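Local coordinates for filamentation induced by cAMP protein Fic (Desulfovibrio alaskensis, PDB 4RGL) that belongs to the Fic/DOC family and combines a largely helical Fic region with a separate small C-terminal domain of the helix-turn-helix clan, at residues A23-G26 against E27-R31; E67-T70 against A71-G75; A270-I273 against R274-G278; F298-N301 against Y302-A306. All coordinates share one frame; numbering follows the deposited sequence.

Overall arrangement
All four contacts are local, each spanning about two turns or slightly more of a single helix, and they follow one another along the chain without overlap. Contacts 1 and 2 belong to the large helical body, on opposite sides of the chain's centre, with their own centres about 32 Å apart. Contacts 3 and 4 lie within the C-terminal domain of the helix-turn-helix clan, about 13 Å apart between centres. These two touch: Leu272 CD1 packs 3.4 Å from Tyr302 O, and Leu272 CD2 reaches Ala306 CB. Of the two contacts in the body, contact 2 is the nearer to this small domain, its centre about 28 Å from that of contact 3, against about 42 Å for contact 1.

Contact 1: residues A23-G26 against E27-R31; sequences AEIG and EIIGR
Ile25 and Ile29 pair on the apolar side of this piece of helix. One turn apart, they run side by side in the same direction, and Ile25 CG2 meets Ile29 CD1 at 3.7 Å. Ile29 sends CG1 back beside its own backbone N (chi1 -64°), which lays that methylene 3.3 Å from Ile25 O before the extended chain carries CD1 onto its partner. Glu24 and Ile28 repeat the pattern on the adjoining face more loosely, with Glu24 CG 4.1 Å from Ile28 CG1. The charged end of Glu24 looks elsewhere: OE2 forms a salt bridge with Arg253, and OE1 has a long, weak ion pair with Arg249.

Backbone bonds join each residue of 23-26 to the one four places on. Ile28 N reaches Glu24 O at 2.8 Å and Ile29 N reaches Ile25 O at 2.9 Å; Glu27 N to Ala23 O and Gly30 N to Gly26 O complete the set.

A water adds the remaining link. It donates to Glu27 OE1 at 2.8 Å and, weakly, to Ala23 O at 3.1 Å, tying a side chain to the carbonyl one turn back that also receives Glu27 N.

Ile25 and Ile28 rest on helix 238-257, and Ile29 on Trp204 and Leu208, while Ala23, Glu27 and Gly30 are exposed. This is the two-sided character of an amphipathic alpha-helix lying on the surface of a helical domain.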
loop_
_atom_site.group_PDB
_atom_site.type_symbol
_atom_site.label_atom_id
_atom_site.label_comp_id
_atom_site.label_asym_id
_atom_site.label_seq_id
_atom_site.Cartn_x
_atom_site.Cartn_y
_atom_site.Cartn_z
ATOM N N ALA A 23 -1.668 19.270 -11.300
ATOM C CA ALA A 23 -2.906 19.303 -12.063
ATOM C C ALA A 23 -3.352 17.903 -12.447
ATOM O O ALA A 23 -4.535 17.576 -12.316
ATOM C CB ALA A 23 -2.728 20.151 -13.310
ATOM N N GLU A 24 -2.409 17.059 -12.916
ATOM C CA GLU A 24 -2.756 15.716 -13.354
ATOM C C GLU A 24 -3.128 14.831 -12.145
ATOM O O GLU A 24 -4.187 14.197 -12.159
ATOM C CB GLU A 24 -1.612 15.083 -14.167
ATOM C CG GLU A 24 -2.025 13.793 -14.880
ATOM C CD GLU A 24 -0.958 13.166 -15.761
ATOM O OE1 GLU A 24 0.029 13.866 -16.096
ATOM O OE2 GLU A 24 -1.112 11.974 -16.121
ATOM N N ILE A 25 -2.289 14.850 -11.062
ATOM C CA ILE A 25 -2.576 14.085 -9.836
ATOM C C ILE A 25 -3.949 14.485 -9.293
ATOM O O ILE A 25 -4.801 13.622 -9.081
ATOM C CB ILE A 25 -1.461 14.283 -8.762
ATOM C CG1 ILE A 25 -0.101 13.710 -9.257
ATOM C CG2 ILE A 25 -1.874 13.643 -7.429
ATOM C CD1 ILE A 25 1.096 14.066 -8.371
ATOM N N GLY A 26 -4.178 15.798 -9.165
ATOM C CA GLY A 26 -5.457 16.340 -8.722
ATOM C C GLY A 26 -6.628 15.801 -9.515
ATOM O O GLY A 26 -7.573 15.261 -8.936
ATOM N N GLU A 27 -6.529 15.852 -10.860
ATOM C CA GLU A 27 -7.580 15.345 -11.738
ATOM C C GLU A 27 -7.760 13.824 -11.568
ATOM O O GLU A 27 -8.893 13.355 -11.458
ATOM C CB GLU A 27 -7.274 15.683 -13.201
ATOM C CG GLU A 27 -8.388 15.283 -14.157
ATOM C CD GLU A 27 -8.110 15.547 -15.624
ATOM O OE1 GLU A 27 -7.112 16.240 -15.930
ATOM O OE2 GLU A 27 -8.917 15.093 -16.468
ATOM N N ILE A 28 -6.638 13.056 -11.541
ATOM C CA ILE A 28 -6.701 11.593 -11.400
ATOM C C ILE A 28 -7.423 11.220 -10.084
ATOM O O ILE A 28 -8.255 10.314 -10.083
ATOM C CB ILE A 28 -5.281 10.947 -11.473
ATOM C CG1 ILE A 28 -4.536 11.325 -12.797
ATOM C CG2 ILE A 28 -5.353 9.426 -11.284
ATOM C CD1 ILE A 28 -5.253 10.880 -14.143
ATOM N N ILE A 29 -7.129 11.956 -8.973
ATOM C CA ILE A 29 -7.798 11.724 -7.681
ATOM C C ILE A 29 -9.289 12.079 -7.797
ATOM O O ILE A 29 -10.136 11.376 -7.240
ATOM C CB ILE A 29 -7.115 12.513 -6.538
ATOM C CG1 ILE A 29 -5.659 12.024 -6.323
ATOM C CG2 ILE A 29 -7.932 12.406 -5.241
ATOM C CD1 ILE A 29 -4.862 12.845 -5.315
ATOM N N GLY A 30 -9.595 13.113 -8.589
ATOM C CA GLY A 30 -10.971 13.503 -8.878
ATOM C C GLY A 30 -11.790 12.361 -9.446
ATOM O O GLY A 30 -13.010 12.342 -9.305
ATOM N N ARG A 31 -11.106 11.383 -10.089
ATOM C CA ARG A 31 -11.723 10.145 -10.575
ATOM C C ARG A 31 -11.579 9.022 -9.531
ATOM O O ARG A 31 -12.562 8.365 -9.189
ATOM C CB ARG A 31 -11.084 9.714 -11.905
ATOM C CG ARG A 31 -11.831 10.185 -13.132
ATOM C CD ARG A 31 -11.128 9.732 -14.399
ATOM N NE ARG A 31 -12.013 9.774 -15.566
ATOM C CZ ARG A 31 -12.664 8.713 -16.038
ATOM N NH1 ARG A 31 -12.510 7.522 -15.469
ATOM N NH2 ARG A 31 -13.451 8.829 -17.100
HETATM O O HOH W 1 -5.469 18.346 -15.180
#

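Contact 2: residues E67-T70 against A71-G75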
loop_
_atom_site.group_PDB
_atom_site.type_symbol
_atom_site.label_atom_id
_atom_site.label_comp_id
_atom_site.label_asym_id
_atom_site.label_seq_id
_atom_site.Cartn_x
_atom_site.Cartn_y
_atom_site.Cartn_z
ATOM N N GLU A 67 4.898 -12.495 -2.095
ATOM C CA GLU A 67 4.201 -13.705 -1.649
ATOM C C GLU A 67 4.538 -14.016 -0.167
ATOM O O GLU A 67 3.645 -14.378 0.606
ATOM C CB GLU A 67 4.579 -14.900 -2.555
ATOM C CG GLU A 67 3.858 -16.199 -2.209
ATOM C CD GLU A 67 4.272 -17.404 -3.042
ATOM O OE1 GLU A 67 4.807 -17.205 -4.158
ATOM O OE2 GLU A 67 4.010 -18.546 -2.599
ATOM N N GLN A 68 5.821 -13.833 0.227
ATOM C CA GLN A 68 6.264 -14.080 1.606
ATOM C C GLN A 68 5.697 -13.022 2.561
ATOM O O GLN A 68 5.088 -13.374 3.571
ATOM C CB GLN A 68 7.800 -14.105 1.692
ATOM C CG GLN A 68 8.429 -15.327 1.035
ATOM C CD GLN A 68 9.933 -15.312 1.150
ATOM O OE1 GLN A 68 10.627 -14.519 0.500
ATOM N NE2 GLN A 68 10.476 -16.220 1.954
ATOM N N VAL A 69 5.871 -11.720 2.224
ATOM C CA VAL A 69 5.368 -10.617 3.052
ATOM C C VAL A 69 3.838 -10.767 3.258
ATOM O O VAL A 69 3.349 -10.593 4.378
ATOM C CB VAL A 69 5.730 -9.243 2.435
ATOM C CG1 VAL A 69 5.023 -8.103 3.168
ATOM C CG2 VAL A 69 7.241 -9.033 2.435
ATOM N N THR A 70 3.110 -11.183 2.195
ATOM C CA THR A 70 1.672 -11.451 2.285
ATOM C C THR A 70 1.406 -12.537 3.332
ATOM O O THR A 70 0.581 -12.340 4.225
ATOM C CB THR A 70 1.121 -11.864 0.908
ATOM O OG1 THR A 70 1.394 -10.832 -0.035
ATOM C CG2 THR A 70 -0.371 -12.154 0.943
ATOM N N ALA A 71 2.154 -13.661 3.254
ATOM C CA ALA A 71 1.991 -14.784 4.169
ATOM C C ALA A 71 2.300 -14.378 5.628
ATOM O O ALA A 71 1.611 -14.829 6.542
ATOM C CB ALA A 71 2.886 -15.932 3.745
ATOM N N VAL A 72 3.323 -13.499 5.839
ATOM C CA VAL A 72 3.665 -12.999 7.184
ATOM C C VAL A 72 2.479 -12.252 7.766
ATOM O O VAL A 72 2.033 -12.562 8.869
ATOM C CB VAL A 72 4.928 -12.093 7.164
ATOM C CG1 VAL A 72 5.227 -11.543 8.558
ATOM C CG2 VAL A 72 6.125 -12.837 6.615
ATOM N N ILE A 73 1.948 -11.279 7.005
ATOM C CA ILE A 73 0.850 -10.430 7.445
ATOM C C ILE A 73 -0.471 -11.247 7.520
ATOM O O ILE A 73 -1.301 -10.978 8.384
ATOM C CB ILE A 73 0.719 -9.193 6.506
ATOM C CG1 ILE A 73 2.012 -8.324 6.574
ATOM C CG2 ILE A 73 -0.534 -8.357 6.851
ATOM C CD1 ILE A 73 2.081 -7.158 5.556
ATOM N N ASP A 74 -0.623 -12.282 6.661
ATOM C CA ASP A 74 -1.821 -13.135 6.691
ATOM C C ASP A 74 -1.825 -14.034 7.921
ATOM O O ASP A 74 -2.890 -14.387 8.420
ATOM C CB ASP A 74 -1.922 -13.996 5.413
ATOM C CG ASP A 74 -2.491 -13.264 4.201
ATOM O OD1 ASP A 74 -2.847 -12.061 4.339
ATOM O OD2 ASP A 74 -2.645 -13.907 3.141
ATOM N N GLY A 75 -0.637 -14.392 8.395
ATOM C CA GLY A 75 -0.477 -15.311 9.515
ATOM C C GLY A 75 -0.136 -16.715 9.059
ATOM O O GLY A 75 0.050 -17.615 9.886
#
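Val69 holds CG1 anti to its backbone N (chi1 171°), directed along the helix toward Ile73, whose CG1 turns back beside its own N (chi1 -63°) and continues extended. The two side chains therefore run alongside each other and touch at their ends, Val69 CG1 to Ile73 CD1, at 3.9 Å. Thr70 splits its branches in a similar way. Its OG1 sits beside the backbone N and is hydrogen-bonded to Leu66 O, so the hydroxyl is engaged one turn back, and the methyl CG2 is left facing Asp74, 3.6 Å from Asp74 OD2.

Behind the side chains runs a regular series of i to i+4 backbone hydrogen bonds. Asp74 N to Thr70 O is 2.7 Å, Val72 N to Gln68 O 2.9 Å and Ile73 N to Val69 O 3.1 Å, with Ala71 N to Glu67 O as the fourth. Val72 lays CG2 against the same Gln68 carbonyl, 3.3 Å from its oxygen. The Gln68 side chain turns instead to the start of the helix, where OE1 accepts from Thr65 N.

Val69 touches Val88 of helix 82-95 and Ile73 touches Phe92; Val72 packs on Ile85 and Val88 of the same helix. The helix stops at Gly75, whose N still reaches Ala71 O at 2.9 Å but whose phi is positive (100°). What results is a short amphipathic alpha-helix ended by a glycine at the C' position, packed between helices 42-59 and 82-95.

Contact 3: residues A270-I273 against R274-G278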
loop_
_atom_site.group_PDB
_atom_site.type_symbol
_atom_site.label_atom_id
_atom_site.label_comp_id
_atom_site.label_asym_id
_atom_site.label_seq_id
_atom_site.Cartn_x
_atom_site.Cartn_y
_atom_site.Cartn_z
ATOM N N ALA A 270 -23.983 -17.970 -4.179
ATOM C CA ALA A 270 -22.633 -18.300 -3.693
ATOM C C ALA A 270 -22.609 -19.671 -2.999
ATOM O O ALA A 270 -21.655 -20.433 -3.174
ATOM C CB ALA A 270 -22.144 -17.224 -2.736
ATOM N N ALA A 271 -23.677 -19.992 -2.231
ATOM C CA ALA A 271 -23.787 -21.269 -1.516
ATOM C C ALA A 271 -23.935 -22.452 -2.495
ATOM O O ALA A 271 -23.445 -23.548 -2.209
ATOM C CB ALA A 271 -24.970 -21.232 -0.562
ATOM N N LEU A 272 -24.612 -22.224 -3.654
ATOM C CA LEU A 272 -24.815 -23.268 -4.670
ATOM C C LEU A 272 -23.483 -23.609 -5.378
ATOM O O LEU A 272 -23.184 -24.789 -5.587
ATOM C CB LEU A 272 -25.881 -22.816 -5.705
ATOM C CG LEU A 272 -26.350 -23.891 -6.721
ATOM C CD1 LEU A 272 -27.774 -23.656 -7.138
ATOM C CD2 LEU A 272 -25.437 -23.942 -7.944
ATOM N N ILE A 273 -22.686 -22.570 -5.743
ATOM C CA ILE A 273 -21.392 -22.753 -6.425
ATOM C C ILE A 273 -20.439 -23.591 -5.536
ATOM O O ILE A 273 -19.794 -24.520 -6.032
ATOM C CB ILE A 273 -20.762 -21.371 -6.797
ATOM C CG1 ILE A 273 -21.724 -20.547 -7.702
ATOM C CG2 ILE A 273 -19.382 -21.555 -7.467
ATOM C CD1 ILE A 273 -21.292 -19.050 -7.934
ATOM N N ARG A 274 -20.400 -23.291 -4.214
ATOM C CA ARG A 274 -19.566 -24.037 -3.265
ATOM C C ARG A 274 -20.096 -25.473 -3.069
ATOM O O ARG A 274 -19.306 -26.393 -2.825
ATOM C CB ARG A 274 -19.492 -23.310 -1.908
ATOM C CG ARG A 274 -18.688 -22.009 -1.945
ATOM C CD ARG A 274 -18.459 -21.441 -0.547
ATOM N NE ARG A 274 -19.710 -21.014 0.087
ATOM C CZ ARG A 274 -20.180 -19.771 0.033
ATOM N NH1 ARG A 274 -19.500 -18.823 -0.605
ATOM N NH2 ARG A 274 -21.325 -19.462 0.627
ATOM N N ALA A 275 -21.436 -25.663 -3.187
ATOM C CA ALA A 275 -22.064 -26.980 -3.020
ATOM C C ALA A 275 -21.716 -27.923 -4.187
ATOM O O ALA A 275 -21.513 -29.117 -3.965
ATOM C CB ALA A 275 -23.570 -26.831 -2.903
ATOM N N ILE A 276 -21.635 -27.381 -5.435
ATOM C CA ILE A 276 -21.282 -28.182 -6.625
ATOM C C ILE A 276 -19.813 -28.669 -6.523
ATOM O O ILE A 276 -19.556 -29.876 -6.587
ATOM C CB ILE A 276 -21.517 -27.368 -7.949
ATOM C CG1 ILE A 276 -23.020 -26.981 -8.130
ATOM C CG2 ILE A 276 -20.980 -28.144 -9.185
ATOM C CD1 ILE A 276 -23.955 -28.152 -8.589
ATOM N N GLY A 277 -18.880 -27.723 -6.383
ATOM C CA GLY A 277 -17.457 -28.027 -6.329
ATOM C C GLY A 277 -16.931 -28.565 -7.643
ATOM O O GLY A 277 -17.133 -27.954 -8.695
ATOM N N GLY A 278 -16.320 -29.743 -7.591
ATOM C CA GLY A 278 -15.774 -30.393 -8.777
ATOM C C GLY A 278 -16.714 -31.405 -9.407
ATOM O O GLY A 278 -16.692 -31.602 -10.626
#
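Leu272 and Ile276 form the close-packed side of the last two turns of helix. They point the same way, Leu272 CD2 lying 3.9 Å from Ile276 CG1, and that same CG1 also rests 3.4 Å from Leu272 O. Next to them Ala275 CB settles against two carbonyls of the turn before, those of Ala271 and Leu272. Backbone bonds follow the same pairing: Ile276 N to Leu272 O is 3.0 Å and Ala275 N to Ala271 O 3.1 Å.

The exposed side belongs to Arg274. A bend at chi3 (-66°) folds the chain back along the helix, so that the guanidinium lies with one face over Ala270 O, which sits 3.6 Å above the plane near its centre. Arg274 NH1 comes 3.8 Å from Ala270 CB. Beside this packing runs the backbone bond from Arg274 N to Ala270 O, 3.3 Å long. At the helix end, separately, Gly277 N reaches Ile273 O only weakly, just where positive phi at Gly277 ends the helix.

Helix 267-276 thus turns Leu272, Ala275 and Ile276 onto Leu286 of helix 283-290. Ile276 also meets Tyr327 and Leu329 of strand 326-329, while Ile273 touches Leu329, Val265 and Trp311.

Contact 4: residues F298-N301 against Y302-A306; sequences FRNN and YLNPA
Phe298 O takes two backbone N-H groups at once: Leu303 N at 2.8 Å, nearly straight (170°), and Tyr302 N at 3.0 Å, weakly and at a poorer angle. Asn304 N likewise skips a residue and reaches Arg299 O at 2.8 Å, lying in the carbonyl plane. Bonds five residues apart mark a wider, pi-type turn; the helix then kinks at Pro305, whose N makes no bond to the preceding turn, and the proline ring fits against Asn300 O.

With CG anti to its backbone N (chi1 170°), Phe298 brings its ring alongside the next turn. Leu303 CB sits over one face, offset toward the rim, in a CH-pi contact 4.3 Å from the centroid, and Tyr302 CB approaches obliquely, 3.8 Å from Phe298 CD1. Leu303 faces a second flat group as well: Leu303 CD2 lies over one face of the Arg299 guanidinium, 3.8 Å from Arg299 CZ, the arginine being bent at chi2. The Asn304 amide approaches obliquely through OD1, its plane 46° from that of the guanidinium.

Helix 295-308 presses Phe298 onto Leu286, Met287 and Leu290 of helix 283-290. Tyr302 spans Leu290 and, on helix 267-276, Gln268 and Leu272; Pro305 and Ala306 lean on Val269 of that same helix.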
loop_
_atom_site.group_PDB
_atom_site.type_symbol
_atom_site.label_atom_id
_atom_site.label_comp_id
_atom_site.label_asym_id
_atom_site.label_seq_id
_atom_site.Cartn_x
_atom_site.Cartn_y
_atom_site.Cartn_z
ATOM N N PHE A 298 -35.821 -23.102 -4.310
ATOM C CA PHE A 298 -34.558 -23.605 -4.866
ATOM C C PHE A 298 -34.427 -23.257 -6.365
ATOM O O PHE A 298 -33.371 -22.806 -6.798
ATOM C CB PHE A 298 -34.437 -25.131 -4.664
ATOM C CG PHE A 298 -33.290 -25.763 -5.423
ATOM C CD1 PHE A 298 -31.973 -25.539 -5.040
ATOM C CD2 PHE A 298 -33.529 -26.609 -6.500
ATOM C CE1 PHE A 298 -30.914 -26.100 -5.759
ATOM C CE2 PHE A 298 -32.469 -27.184 -7.207
ATOM C CZ PHE A 298 -31.170 -26.926 -6.832
ATOM N N ARG A 299 -35.484 -23.491 -7.145
ATOM C CA ARG A 299 -35.449 -23.253 -8.584
ATOM C C ARG A 299 -35.328 -21.740 -8.889
ATOM O O ARG A 299 -34.496 -21.347 -9.701
ATOM C CB ARG A 299 -36.712 -23.841 -9.253
ATOM C CG ARG A 299 -36.535 -24.222 -10.736
ATOM C CD ARG A 299 -35.681 -25.480 -10.905
ATOM N NE ARG A 299 -35.748 -26.018 -12.269
ATOM C CZ ARG A 299 -34.923 -25.661 -13.252
ATOM N NH1 ARG A 299 -33.992 -24.739 -13.043
ATOM N NH2 ARG A 299 -35.039 -26.206 -14.454
ATOM N N ASN A 300 -36.097 -20.894 -8.158
ATOM C CA ASN A 300 -36.181 -19.451 -8.431
ATOM C C ASN A 300 -35.007 -18.650 -7.809
ATOM O O ASN A 300 -34.601 -17.633 -8.383
ATOM C CB ASN A 300 -37.513 -18.882 -7.908
ATOM C CG ASN A 300 -38.741 -19.503 -8.538
ATOM O OD1 ASN A 300 -38.726 -19.945 -9.695
ATOM N ND2 ASN A 300 -39.849 -19.490 -7.811
ATOM N N ASN A 301 -34.538 -19.043 -6.596
ATOM C CA ASN A 301 -33.539 -18.244 -5.864
ATOM C C ASN A 301 -32.125 -18.855 -5.938
ATOM O O ASN A 301 -31.159 -18.192 -5.555
ATOM C CB ASN A 301 -33.950 -18.086 -4.384
ATOM C CG ASN A 301 -35.293 -17.410 -4.176
ATOM O OD1 ASN A 301 -35.933 -16.918 -5.119
ATOM N ND2 ASN A 301 -35.737 -17.351 -2.926
ATOM N N TYR A 302 -32.002 -20.114 -6.399
ATOM C CA TYR A 302 -30.701 -20.786 -6.397
ATOM C C TYR A 302 -30.319 -21.311 -7.803
ATOM O O TYR A 302 -29.310 -20.874 -8.362
ATOM C CB TYR A 302 -30.694 -21.952 -5.378
ATOM C CG TYR A 302 -30.736 -21.500 -3.931
ATOM C CD1 TYR A 302 -31.934 -21.112 -3.335
ATOM C CD2 TYR A 302 -29.601 -21.559 -3.130
ATOM C CE1 TYR A 302 -31.978 -20.695 -2.005
ATOM C CE2 TYR A 302 -29.639 -21.173 -1.790
ATOM C CZ TYR A 302 -30.832 -20.746 -1.230
ATOM O OH TYR A 302 -30.870 -20.347 0.084
ATOM N N LEU A 303 -31.099 -22.273 -8.346
ATOM C CA LEU A 303 -30.738 -22.978 -9.577
ATOM C C LEU A 303 -30.821 -22.053 -10.826
ATOM O O LEU A 303 -29.850 -21.975 -11.581
ATOM C CB LEU A 303 -31.635 -24.215 -9.773
ATOM C CG LEU A 303 -31.150 -25.239 -10.823
ATOM C CD1 LEU A 303 -29.729 -25.712 -10.521
ATOM C CD2 LEU A 303 -32.076 -26.420 -10.886
ATOM N N ASN A 304 -31.987 -21.376 -11.050
ATOM C CA ASN A 304 -32.165 -20.494 -12.225
ATOM C C ASN A 304 -31.192 -19.263 -12.188
ATOM O O ASN A 304 -30.571 -18.960 -13.208
ATOM C CB ASN A 304 -33.621 -20.013 -12.345
ATOM C CG ASN A 304 -34.590 -21.091 -12.792
ATOM O OD1 ASN A 304 -34.224 -22.047 -13.487
ATOM N ND2 ASN A 304 -35.866 -20.901 -12.486
ATOM N N PRO A 305 -31.021 -18.555 -11.019
ATOM C CA PRO A 305 -30.100 -17.395 -11.000
ATOM C C PRO A 305 -28.664 -17.781 -11.391
ATOM O O PRO A 305 -28.019 -17.056 -12.151
ATOM C CB PRO A 305 -30.166 -16.913 -9.545
ATOM C CG PRO A 305 -31.451 -17.427 -9.032
ATOM C CD PRO A 305 -31.687 -18.734 -9.712
ATOM N N ALA A 306 -28.172 -18.937 -10.883
ATOM C CA ALA A 306 -26.831 -19.435 -11.211
ATOM C C ALA A 306 -26.764 -19.924 -12.668
ATOM O O ALA A 306 -25.698 -19.888 -13.282
ATOM C CB ALA A 306 -26.447 -20.561 -10.264
#